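Local structure of AAA ATPase, central region (Enterococcus faecium, 2R9G) at residues 23-26 with 32-35; 39-44 with 82-87; 51-56 with 89-94; 70-75 with 96-101. The protein probably forms the tetrameric C-terminal region of an MgsA/RarA-type AAA+ ATPase, a family associated with the maintenance of DNA replication forks. All coordinates share one frame; numbering follows the deposited sequence. Where two conformers were deposited one is given.

Interaction 1 (23-26 with 32-35); sequences KSIR and AALH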
loop_
_atom_site.group_PDB
_atom_site.type_symbol
_atom_site.label_atom_id
_atom_site.label_comp_id
_atom_site.label_asym_id
_atom_site.label_seq_id
_atom_site.Cartn_x
_atom_site.Cartn_y
_atom_site.Cartn_z
ATOM N N LYS C 23 12.737 -1.707 21.401
ATOM C CA LYS C 23 12.494 -2.821 22.318
ATOM C C LYS C 23 11.052 -2.851 22.845
ATOM O O LYS C 23 10.468 -3.932 23.003
ATOM C CB LYS C 23 13.522 -2.813 23.456
ATOM C CG LYS C 23 14.943 -3.151 22.988
ATOM C CD LYS C 23 15.982 -2.868 24.060
ATOM C CE LYS C 23 17.333 -3.488 23.715
ATOM N NZ LYS C 23 18.017 -2.777 22.591
ATOM N N SER C 24 10.474 -1.672 23.090
ATOM C CA SER C 24 9.059 -1.553 23.486
ATOM C C SER C 24 8.087 -2.042 22.408
ATOM O O SER C 24 7.143 -2.769 22.714
ATOM C CB SER C 24 8.695 -0.108 23.861
ATOM O OG SER C 24 9.421 0.361 24.984
ATOM N N ILE C 25 8.314 -1.639 21.157
ATOM C CA ILE C 25 7.444 -2.057 20.048
ATOM C C ILE C 25 7.584 -3.554 19.798
ATOM O O ILE C 25 6.581 -4.269 19.768
ATOM C CB ILE C 25 7.683 -1.246 18.735
ATOM C CG1 ILE C 25 7.454 0.245 18.974
ATOM C CG2 ILE C 25 6.746 -1.738 17.643
ATOM C CD1 ILE C 25 7.661 1.145 17.770
ATOM N N ARG C 26 8.830 -4.017 19.668
ATOM C CA ARG C 26 9.165 -5.450 19.586
ATOM C C ARG C 26 8.502 -6.245 20.719
ATOM O O ARG C 26 8.013 -7.366 20.513
ATOM C CB ARG C 26 10.690 -5.621 19.607
ATOM C CG ARG C 26 11.224 -7.048 19.536
ATOM C CD ARG C 26 12.720 -7.075 19.858
ATOM N NE ARG C 26 13.569 -6.448 18.836
ATOM C CZ ARG C 26 14.732 -5.842 19.078
ATOM N NH1 ARG C 26 15.431 -5.320 18.076
ATOM N NH2 ARG C 26 15.208 -5.755 20.315
ATOM N N ALA C 32 4.537 2.077 26.573
ATOM C CA ALA C 32 5.965 2.346 26.669
ATOM C C ALA C 32 6.504 2.853 25.345
ATOM O O ALA C 32 7.311 3.774 25.321
ATOM C CB ALA C 32 6.711 1.114 27.110
ATOM N N ALA C 33 6.036 2.272 24.242
ATOM C CA ALA C 33 6.462 2.707 22.907
ATOM C C ALA C 33 6.006 4.122 22.599
ATOM O O ALA C 33 6.737 4.892 21.969
ATOM C CB ALA C 33 5.971 1.751 21.852
ATOM N N LEU C 34 4.809 4.467 23.057
ATOM C CA LEU C 34 4.274 5.810 22.875
ATOM C C LEU C 34 4.986 6.815 23.767
ATOM O O LEU C 34 5.179 7.963 23.374
ATOM C CB LEU C 34 2.763 5.835 23.095
ATOM C CG LEU C 34 1.934 5.211 21.959
ATOM C CD1 LEU C 34 0.470 5.319 22.288
ATOM C CD2 LEU C 34 2.211 5.853 20.599
ATOM N N HIS C 35 5.398 6.365 24.952
ATOM C CA HIS C 35 6.220 7.176 25.837
ATOM C C HIS C 35 7.555 7.525 25.189
ATOM O O HIS C 35 7.957 8.692 25.191
ATOM C CB HIS C 35 6.460 6.467 27.170
ATOM C CG HIS C 35 7.626 7.015 27.929
ATOM N ND1 HIS C 35 7.596 8.249 28.539
ATOM C CD2 HIS C 35 8.865 6.518 28.144
ATOM C CE1 HIS C 35 8.762 8.483 29.111
ATOM N NE2 HIS C 35 9.551 7.449 28.885
#

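Interaction 2 (39-44 with 82-87); sequences RLVEAG and LGLPEA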
loop_
_atom_site.group_PDB
_atom_site.type_symbol
_atom_site.label_atom_id
_atom_site.label_comp_id
_atom_site.label_asym_id
_atom_site.label_seq_id
_atom_site.Cartn_x
_atom_site.Cartn_y
_atom_site.Cartn_z
ATOM N N ARG C 39 9.155 11.164 23.677
ATOM C CA ARG C 39 10.470 11.692 24.019
ATOM C C ARG C 39 11.281 12.028 22.778
ATOM O O ARG C 39 12.000 13.025 22.757
ATOM C CB ARG C 39 11.244 10.682 24.862
ATOM C CG ARG C 39 10.756 10.591 26.278
ATOM C CD ARG C 39 11.424 9.483 27.023
ATOM N NE ARG C 39 12.741 9.848 27.534
ATOM C CZ ARG C 39 13.335 9.233 28.552
ATOM N NH1 ARG C 39 12.721 8.234 29.190
ATOM N NH2 ARG C 39 14.539 9.627 28.941
ATOM N N LEU C 40 11.165 11.183 21.760
ATOM C CA LEU C 40 11.837 11.391 20.488
ATOM C C LEU C 40 11.251 12.564 19.709
ATOM O O LEU C 40 11.996 13.353 19.130
ATOM C CB LEU C 40 11.800 10.112 19.650
ATOM C CG LEU C 40 12.664 8.959 20.162
ATOM C CD1 LEU C 40 12.325 7.707 19.391
ATOM C CD2 LEU C 40 14.175 9.277 20.089
ATOM N N VAL C 41 9.924 12.669 19.716
ATOM C CA VAL C 41 9.205 13.792 19.113
ATOM C C VAL C 41 9.635 15.109 19.772
ATOM O O VAL C 41 9.957 16.069 19.078
ATOM C CB VAL C 41 7.655 13.594 19.181
ATOM C CG1 VAL C 41 6.897 14.910 18.956
ATOM C CG2 VAL C 41 7.201 12.551 18.170
ATOM N N GLU C 42 9.679 15.121 21.102
ATOM C CA GLU C 42 10.162 16.273 21.865
ATOM C C GLU C 42 11.599 16.676 21.514
ATOM O O GLU C 42 11.899 17.860 21.438
ATOM C CB GLU C 42 10.032 16.028 23.369
ATOM C CG GLU C 42 8.628 16.216 23.908
ATOM C CD GLU C 42 8.096 17.621 23.683
ATOM O OE1 GLU C 42 8.530 18.547 24.401
ATOM O OE2 GLU C 42 7.238 17.797 22.791
ATOM N N ALA C 43 12.470 15.692 21.289
ATOM C CA ALA C 43 13.852 15.972 20.900
ATOM C C ALA C 43 13.927 16.498 19.465
ATOM O O ALA C 43 14.812 17.289 19.144
ATOM C CB ALA C 43 14.737 14.742 21.089
ATOM N N GLY C 44 13.004 16.058 18.608
ATOM C CA GLY C 44 12.767 16.723 17.320
ATOM C C GLY C 44 13.447 16.172 16.080
ATOM O O GLY C 44 13.261 16.708 14.988
ATOM N N LEU C 82 4.638 16.470 6.111
ATOM C CA LEU C 82 3.972 17.258 7.148
ATOM C C LEU C 82 4.938 18.011 8.051
ATOM O O LEU C 82 4.693 19.170 8.399
ATOM C CB LEU C 82 3.066 16.369 8.023
ATOM C CG LEU C 82 1.828 15.750 7.364
ATOM C CD1 LEU C 82 1.165 14.711 8.287
ATOM C CD2 LEU C 82 0.841 16.796 6.898
ATOM N N GLY C 83 6.015 17.330 8.452
ATOM C CA GLY C 83 6.906 17.802 9.502
ATOM C C GLY C 83 6.215 17.750 10.856
ATOM O O GLY C 83 5.002 17.551 10.945
ATOM N N LEU C 84 6.991 17.906 11.918
ATOM C CA LEU C 84 6.435 18.075 13.254
ATOM C C LEU C 84 5.828 19.476 13.356
ATOM O O LEU C 84 6.351 20.413 12.739
ATOM C CB LEU C 84 7.530 17.871 14.304
ATOM C CG LEU C 84 8.042 16.437 14.402
ATOM C CD1 LEU C 84 9.308 16.415 15.218
ATOM C CD2 LEU C 84 6.970 15.503 14.990
ATOM N N PRO C 85 4.748 19.647 14.145
ATOM C CA PRO C 85 4.109 18.714 15.081
ATOM C C PRO C 85 3.200 17.644 14.467
ATOM O O PRO C 85 3.030 16.591 15.071
ATOM C CB PRO C 85 3.284 19.639 15.981
ATOM C CG PRO C 85 2.901 20.774 15.081
ATOM C CD PRO C 85 4.068 20.959 14.132
ATOM N N GLU C 86 2.638 17.898 13.287
ATOM C CA GLU C 86 1.614 17.014 12.714
ATOM C C GLU C 86 2.112 15.625 12.317
ATOM O O GLU C 86 1.331 14.673 12.326
ATOM C CB GLU C 86 0.912 17.684 11.532
ATOM C CG GLU C 86 -0.093 18.741 11.959
ATOM C CD GLU C 86 -0.761 19.434 10.786
ATOM O OE1 GLU C 86 -0.061 19.802 9.818
ATOM O OE2 GLU C 86 -1.998 19.614 10.840
ATOM N N ALA C 87 3.404 15.515 11.995
ATOM C CA ALA C 87 4.045 14.233 11.664
ATOM C C ALA C 87 3.847 13.155 12.722
ATOM O O ALA C 87 3.834 11.971 12.397
ATOM C CB ALA C 87 5.516 14.429 11.435
#

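Interaction 3 (51-56 with 89-94); sequences RRLMVI and IPLADV. With ACT (acetate ion), chain R.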
loop_
_atom_site.group_PDB
_atom_site.type_symbol
_atom_site.label_atom_id
_atom_site.label_comp_id
_atom_site.label_asym_id
_atom_site.label_seq_id
_atom_site.Cartn_x
_atom_site.Cartn_y
_atom_site.Cartn_z
ATOM N N ARG C 51 13.322 6.623 10.300
ATOM C CA ARG C 51 14.264 5.567 9.944
ATOM C C ARG C 51 14.130 4.387 10.879
ATOM O O ARG C 51 13.995 3.247 10.420
ATOM C CB ARG C 51 15.701 6.081 9.952
ATOM C CG ARG C 51 16.153 6.660 8.629
ATOM C CD ARG C 51 17.668 6.823 8.575
ATOM N NE ARG C 51 18.166 7.713 9.623
ATOM C CZ ARG C 51 18.212 9.040 9.530
ATOM N NH1 ARG C 51 17.790 9.658 8.430
ATOM N NH2 ARG C 51 18.683 9.756 10.541
ATOM N N ARG C 52 14.139 4.666 12.183
ATOM C CA ARG C 52 13.973 3.625 13.181
ATOM C C ARG C 52 12.639 2.898 13.086
ATOM O O ARG C 52 12.586 1.678 13.231
ATOM C CB ARG C 52 14.203 4.178 14.581
ATOM C CG ARG C 52 15.536 3.760 15.168
ATOM C CD ARG C 52 16.703 4.659 14.758
ATOM N NE ARG C 52 17.120 4.523 13.363
ATOM C CZ ARG C 52 17.805 3.500 12.851
ATOM N NH1 ARG C 52 18.170 2.469 13.600
ATOM N NH2 ARG C 52 18.132 3.517 11.567
ATOM N N LEU C 53 11.566 3.641 12.812
ATOM C CA LEU C 53 10.242 3.027 12.648
ATOM C C LEU C 53 10.168 2.029 11.487
ATOM O O LEU C 53 9.566 0.974 11.635
ATOM C CB LEU C 53 9.142 4.086 12.525
ATOM C CG LEU C 53 7.796 3.727 13.163
ATOM C CD1 LEU C 53 7.967 2.830 14.380
ATOM C CD2 LEU C 53 7.093 4.985 13.572
ATOM N N MET C 54 10.787 2.358 10.348
ATOM C CA MET C 54 10.856 1.426 9.212
ATOM C C MET C 54 11.679 0.170 9.526
ATOM O O MET C 54 11.300 -0.921 9.113
ATOM C CB MET C 54 11.377 2.110 7.931
ATOM C CG MET C 54 10.394 3.108 7.305
ATOM S SD MET C 54 10.956 3.943 5.811
ATOM C CE MET C 54 12.285 4.970 6.412
ATOM N N VAL C 55 12.783 0.331 10.263
ATOM C CA VAL C 55 13.597 -0.802 10.724
ATOM C C VAL C 55 12.777 -1.734 11.613
ATOM O O VAL C 55 12.766 -2.944 11.386
ATOM C CB VAL C 55 14.888 -0.359 11.480
ATOM C CG1 VAL C 55 15.576 -1.558 12.165
ATOM C CG2 VAL C 55 15.855 0.300 10.532
ATOM N N ILE C 56 12.077 -1.161 12.592
ATOM C CA ILE C 56 11.288 -1.941 13.559
ATOM C C ILE C 56 10.213 -2.780 12.859
ATOM O O ILE C 56 10.146 -3.990 13.063
ATOM C CB ILE C 56 10.652 -1.047 14.663
ATOM C CG1 ILE C 56 11.734 -0.385 15.522
ATOM C CG2 ILE C 56 9.751 -1.871 15.557
ATOM C CD1 ILE C 56 11.266 0.893 16.208
ATOM N N ILE C 89 1.304 12.231 14.230
ATOM C CA ILE C 89 0.013 11.553 14.132
ATOM C C ILE C 89 0.090 10.235 13.334
ATOM O O ILE C 89 -0.247 9.190 13.891
ATOM C CB ILE C 89 -1.111 12.502 13.630
ATOM C CG1 ILE C 89 -1.252 13.716 14.552
ATOM C CG2 ILE C 89 -2.410 11.751 13.521
ATOM C CD1 ILE C 89 -2.050 14.879 13.940
ATOM N N PRO C 90 0.536 10.267 12.044
ATOM C CA PRO C 90 0.782 8.963 11.402
ATOM C C PRO C 90 1.749 8.024 12.140
ATOM O O PRO C 90 1.546 6.808 12.124
ATOM C CB PRO C 90 1.355 9.340 10.020
ATOM C CG PRO C 90 1.698 10.780 10.092
ATOM C CD PRO C 90 0.771 11.374 11.094
ATOM N N LEU C 91 2.775 8.579 12.782
ATOM C CA LEU C 91 3.741 7.765 13.536
ATOM C C LEU C 91 3.103 7.060 14.720
ATOM O O LEU C 91 3.422 5.906 14.980
ATOM C CB LEU C 91 4.924 8.599 14.016
ATOM C CG LEU C 91 5.738 9.248 12.897
ATOM C CD1 LEU C 91 6.853 10.068 13.491
ATOM C CD2 LEU C 91 6.265 8.190 11.903
ATOM N N ALA C 92 2.219 7.760 15.433
ATOM C CA ALA C 92 1.454 7.161 16.538
ATOM C C ALA C 92 0.609 5.991 16.058
ATOM O O ALA C 92 0.599 4.919 16.695
ATOM C CB ALA C 92 0.565 8.204 17.215
ATOM N N ASP C 93 -0.089 6.204 14.937
ATOM C CA ASP C 93 -0.927 5.189 14.328
ATOM C C ASP C 93 -0.152 3.914 14.032
ATOM O O ASP C 93 -0.627 2.817 14.325
ATOM C CB ASP C 93 -1.536 5.704 13.019
ATOM C CG ASP C 93 -2.662 6.701 13.231
ATOM O OD1 ASP C 93 -3.123 7.236 12.210
ATOM O OD2 ASP C 93 -3.085 6.957 14.382
ATOM N N VAL C 94 1.035 4.063 13.448
ATOM C CA VAL C 94 1.810 2.898 13.057
ATOM C C VAL C 94 2.466 2.215 14.242
ATOM O O VAL C 94 2.586 1.003 14.253
ATOM C CB VAL C 94 2.802 3.147 11.860
ATOM C CG1 VAL C 94 2.035 3.492 10.609
ATOM C CG2 VAL C 94 3.796 4.226 12.152
HETATM C C ACT R . 19.220 7.399 13.216
HETATM O O ACT R . 19.766 8.205 12.433
HETATM O OXT ACT R . 18.312 6.714 12.716
HETATM C CH3 ACT R . 19.618 7.254 14.657
#

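Interaction 4 (70-75 with 96-101); sequences ARTVNA and VDLCLS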
loop_
_atom_site.group_PDB
_atom_site.type_symbol
_atom_site.label_atom_id
_atom_site.label_comp_id
_atom_site.label_asym_id
_atom_site.label_seq_id
_atom_site.Cartn_x
_atom_site.Cartn_y
_atom_site.Cartn_z
ATOM N N ALA C 70 4.637 -2.596 5.533
ATOM C CA ALA C 70 4.591 -1.739 4.349
ATOM C C ALA C 70 3.977 -0.371 4.652
ATOM O O ALA C 70 4.411 0.635 4.087
ATOM C CB ALA C 70 3.836 -2.418 3.223
ATOM N N ARG C 71 2.983 -0.346 5.547
ATOM C CA ARG C 71 2.278 0.893 5.925
ATOM C C ARG C 71 3.124 1.917 6.693
ATOM O O ARG C 71 2.724 3.079 6.811
ATOM C CB ARG C 71 1.005 0.576 6.718
ATOM C CG ARG C 71 -0.149 0.098 5.855
ATOM C CD ARG C 71 -1.485 0.202 6.574
ATOM N NE ARG C 71 -1.555 -0.632 7.773
ATOM C CZ ARG C 71 -1.933 -1.905 7.779
ATOM N NH1 ARG C 71 -2.260 -2.507 6.647
ATOM N NH2 ARG C 71 -1.979 -2.581 8.918
ATOM N N THR C 72 4.264 1.474 7.230
ATOM C CA THR C 72 5.195 2.340 7.938
ATOM C C THR C 72 5.853 3.298 6.944
ATOM O O THR C 72 6.137 4.446 7.266
ATOM C CB THR C 72 6.268 1.504 8.671
ATOM O OG1 THR C 72 5.633 0.465 9.430
ATOM C CG2 THR C 72 7.102 2.367 9.606
ATOM N N VAL C 73 6.087 2.805 5.734
ATOM C CA VAL C 73 6.663 3.610 4.669
ATOM C C VAL C 73 5.670 4.701 4.240
ATOM O O VAL C 73 6.060 5.848 4.072
ATOM C CB VAL C 73 7.105 2.723 3.490
ATOM C CG1 VAL C 73 7.748 3.555 2.386
ATOM C CG2 VAL C 73 8.067 1.639 3.991
ATOM N N ASN C 74 4.388 4.350 4.117
ATOM C CA ASN C 74 3.343 5.345 3.856
ATOM C C ASN C 74 3.360 6.444 4.915
ATOM O O ASN C 74 3.433 7.628 4.581
ATOM C CB ASN C 74 1.945 4.698 3.776
ATOM C CG ASN C 74 1.805 3.738 2.606
ATOM O OD1 ASN C 74 2.457 2.691 2.562
ATOM N ND2 ASN C 74 0.941 4.085 1.655
ATOM N N ALA C 75 3.348 6.032 6.187
ATOM C CA ALA C 75 3.355 6.947 7.332
ATOM C C ALA C 75 4.572 7.869 7.356
ATOM O O ALA C 75 4.443 9.038 7.685
ATOM C CB ALA C 75 3.253 6.173 8.632
ATOM N N VAL C 96 1.217 1.945 17.364
ATOM C CA VAL C 96 0.188 1.118 17.995
ATOM C C VAL C 96 -0.067 -0.161 17.193
ATOM O O VAL C 96 -0.051 -1.259 17.755
ATOM C CB VAL C 96 -1.117 1.909 18.228
ATOM C CG1 VAL C 96 -2.149 1.024 18.857
ATOM C CG2 VAL C 96 -0.851 3.096 19.146
ATOM N N ASP C 97 -0.258 0.003 15.883
ATOM C CA ASP C 97 -0.432 -1.099 14.937
ATOM C C ASP C 97 0.731 -2.095 15.003
ATOM O O ASP C 97 0.497 -3.298 15.067
ATOM C CB ASP C 97 -0.599 -0.550 13.506
ATOM C CG ASP C 97 -0.935 -1.636 12.469
ATOM O OD1 ASP C 97 -1.302 -2.776 12.832
ATOM O OD2 ASP C 97 -0.835 -1.332 11.261
ATOM N N LEU C 98 1.967 -1.592 14.995
ATOM C CA LEU C 98 3.153 -2.450 15.051
ATOM C C LEU C 98 3.268 -3.202 16.377
ATOM O O LEU C 98 3.539 -4.402 16.383
ATOM C CB LEU C 98 4.428 -1.646 14.796
ATOM C CG LEU C 98 4.743 -1.115 13.395
ATOM C CD1 LEU C 98 6.114 -0.416 13.414
ATOM C CD2 LEU C 98 4.667 -2.207 12.315
ATOM N N CYS C 99 3.049 -2.492 17.487
ATOM C CA CYS C 99 3.026 -3.087 18.840
ATOM C C CYS C 99 2.061 -4.255 18.968
ATOM O O CYS C 99 2.350 -5.219 19.667
ATOM C CB CYS C 99 2.631 -2.052 19.911
ATOM S SG CYS C 99 3.854 -0.773 20.224
ATOM N N LEU C 100 0.914 -4.172 18.300
ATOM C CA LEU C 100 -0.151 -5.139 18.552
ATOM C C LEU C 100 -0.309 -6.220 17.477
ATOM O O LEU C 100 -1.062 -7.182 17.661
ATOM C CB LEU C 100 -1.466 -4.408 18.863
ATOM C CG LEU C 100 -1.466 -3.622 20.184
ATOM C CD1 LEU C 100 -2.733 -2.767 20.365
ATOM C CD2 LEU C 100 -1.253 -4.543 21.395
ATOM N N SER C 101 0.428 -6.068 16.377
ATOM C CA SER C 101 0.466 -7.044 15.288
ATOM C C SER C 101 1.344 -8.234 15.652
ATOM O O SER C 101 2.160 -8.127 16.564
ATOM C CB SER C 101 0.993 -6.384 14.012
ATOM O OG SER C 101 0.011 -5.516 13.477
HETATM O O HOH W 1 -0.528 1.246 9.716
#

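Interaction 1 (23-26 with 32-35)
Ser-24 presents its side chain almost head-on to the backbone of Ala-33. Its CB lies 3.6 Å from Ala-33 N and 3.9 Å from Ala-33 CB, and the CA atoms of Ser-24 and Ala-33 are 5.0 Å apart, a spacing that leaves room only for small groups. The hydroxyl end of Ser-24 lies over the neighbouring methyl, with OG 3.5 Å from Ala-32 CB. With chi1 at -63°, OG sits beside its own backbone N, where it hydrogen-bonds to the carbonyl O of Ala-20 one turn earlier. Ile-25 comes from the flank: its CG1 rests 3.6 Å from Ala-33 CB, while CG2, anti to the backbone N, serves other helices of the core. The contact joins two consecutive helices, 14-26 and 30-43, on either side of the short connection between them. Helix 88-100 covers one side through Val-95 and Cys-99 on Ala-33, and Tyr-162 of the second subunit packs on both Ser-24 and Ala-32. No hydrogen bond crosses between the two segments. Since the serine hydroxyl is already satisfied within its own helix, the close approach rests on the fit of methyl, methylene and backbone atoms rather than on polar pairing.

Interaction 2 (39-44 with 82-87)
Leu-84 has chi1 at -68°, with CG anti to its carbonyl carbon, and this carries both methyls out of the loop toward the last turn of helix 30-43. Val-41 answers with CG1 anti to its backbone N (chi1 163°), which turns that methyl to the loop. The two side chains slant across each other, CG1 of Val-41 and CD2 of Leu-84 meeting at 4.0 Å. The other leucine methyl lies against backbone instead: CD1 is 3.9 Å from Val-41 O and 4.0 Å from Gly-44 O, so one branch touches a side chain and the other a pair of carbonyl oxygens. These are van der Waals separations, and no hydrogen bond links the segments. In the all-helical fold of this MgsA C-terminal region, the contact ties the end of helix 30-43 to the loop between helices 66-82 and 88-100. A glycine follows the end of each helix, 30-43 and 66-82. Gly-44, whose N is 2.9 Å from Leu-40 O, turns the chain with phi at 96°, and Gly-83 likewise has positive phi. The loop then passes through a cis peptide before Pro-85 and returns toward helix 88-100, Ala-87 N bonding to Gly-83 O at 2.8 Å. Helix 46-61 packs against both segments, with Leu-46 against Leu-84 and Ile-49 against Val-41. Charged groups nearby reach the second subunit: Glu-42 forms a salt bridge with Arg-119 of that chain, and Glu-86 one with Arg-52 of that chain.

Interaction 3 (51-56 with 89-94)
The acetate oxygen O is held chiefly by Arg-51 NH2, at 2.7 Å and with an N-H...O angle of 162°. The arginines mark the outer side of helix 46-61, whose inner side packs on helix 88-100 in the core of the all-helical MgsA C-terminal region. Arg-51 NE bonds to the second acetate oxygen, OXT, at 3.3 Å (153°), and has a further, weak bond to O. The acetate carbon lies in the guanidinium plane, at its edge, so the anion faces the NE and NH2 side in a forked fashion. A bend at chi3 of Arg-51 turns the guanidinium to meet it. Arg-52 approaches obliquely, but its NE to OXT separation of 2.6 Å comes from one of two deposited conformers and is too doubtful to interpret; its NH2 forms a salt bridge with Glu-86 of the third subunit. The ion probably comes from the crystallisation liquor. Leu-53 carries the helix packing alone for its segment, opposite Leu-91 and Val-94, about one helical turn apart. Leu-53 has chi1 at -145°, off a staggered value, as is its chi2; this may reflect crowding or an uncertain fit of the side chain. Its neighbours include Phe-21 and Ile-25 of helix 14-26 and Thr-72 of helix 66-82. In this pose a single methyl serves both partners: Leu-53 CD2 is 3.7 Å from Leu-91 CD2 and 3.7 Å from Val-94 CG2, the latter methyl standing between the backbone N and the carbonyl carbon of Val-94.

Interaction 4 (70-75 with 96-101)
Arg-71 and Asp-97 form a salt bridge between helices 66-82 and 88-100 of this all-helical fold. Asp-97 extends its carboxylate with CG anti to the backbone N (chi1 -174°), while the arginine chain runs out from a CG beside its own N and bends at chi3. With this bend the guanidinium and carboxylate planes come within 8° of each other, although the two side chains cross at about a right angle. Deeper in, in the conformer given, Thr-72 has OG1 beside its backbone N, bonded to Ala-68 O in its own helix, and in plain van der Waals contact with the leucine opposite, 4.0 Å from Leu-98 CD2. In the salt bridge only NH2 of Arg-71 bonds directly: it reaches OD2 of Asp-97 at 2.9 Å, on the syn lone pair, with a nearly straight N-H...O angle of 166°. OD1 receives the hydroxyl of Tyr-181 of the second subunit, extending the network across the interface. OD2 is gripped twice, since a water joins it to Arg-71 NE, and the water and the bridge together fix the guanidinium's rotation. Arg-71 NE itself stays 3.6 Å from Asp-97 OD2; the water between them accepts from NE at 2.9 Å and donates to OD2 at 3.0 Å.

Interactions 3 and 4 are the closest pair, with centres about 6 Å apart, and share helix 88-100; Leu-53 CD1 lies 3.9 Å from Leu-98 CD1, and Val-94 CG1 is 3.5 Å from Ala-75 CB. Interaction 1 joins this core through Ile-25, whose CG2 is 3.7 Å from both Ile-56 CG2 of interaction 3 and Leu-98 CB of interaction 4. Interaction 2 lies towards the surface, its centre about 12 Å from that of interaction 3, and is linked to interactions 1 and 3 by sequence adjacency rather than touch. Its segments alternate along the chain with those of interactions 3 and 4. All four contacts border the second subunit; the acetate sits on the arginines of 51-56, apart from the Leu-53 packing.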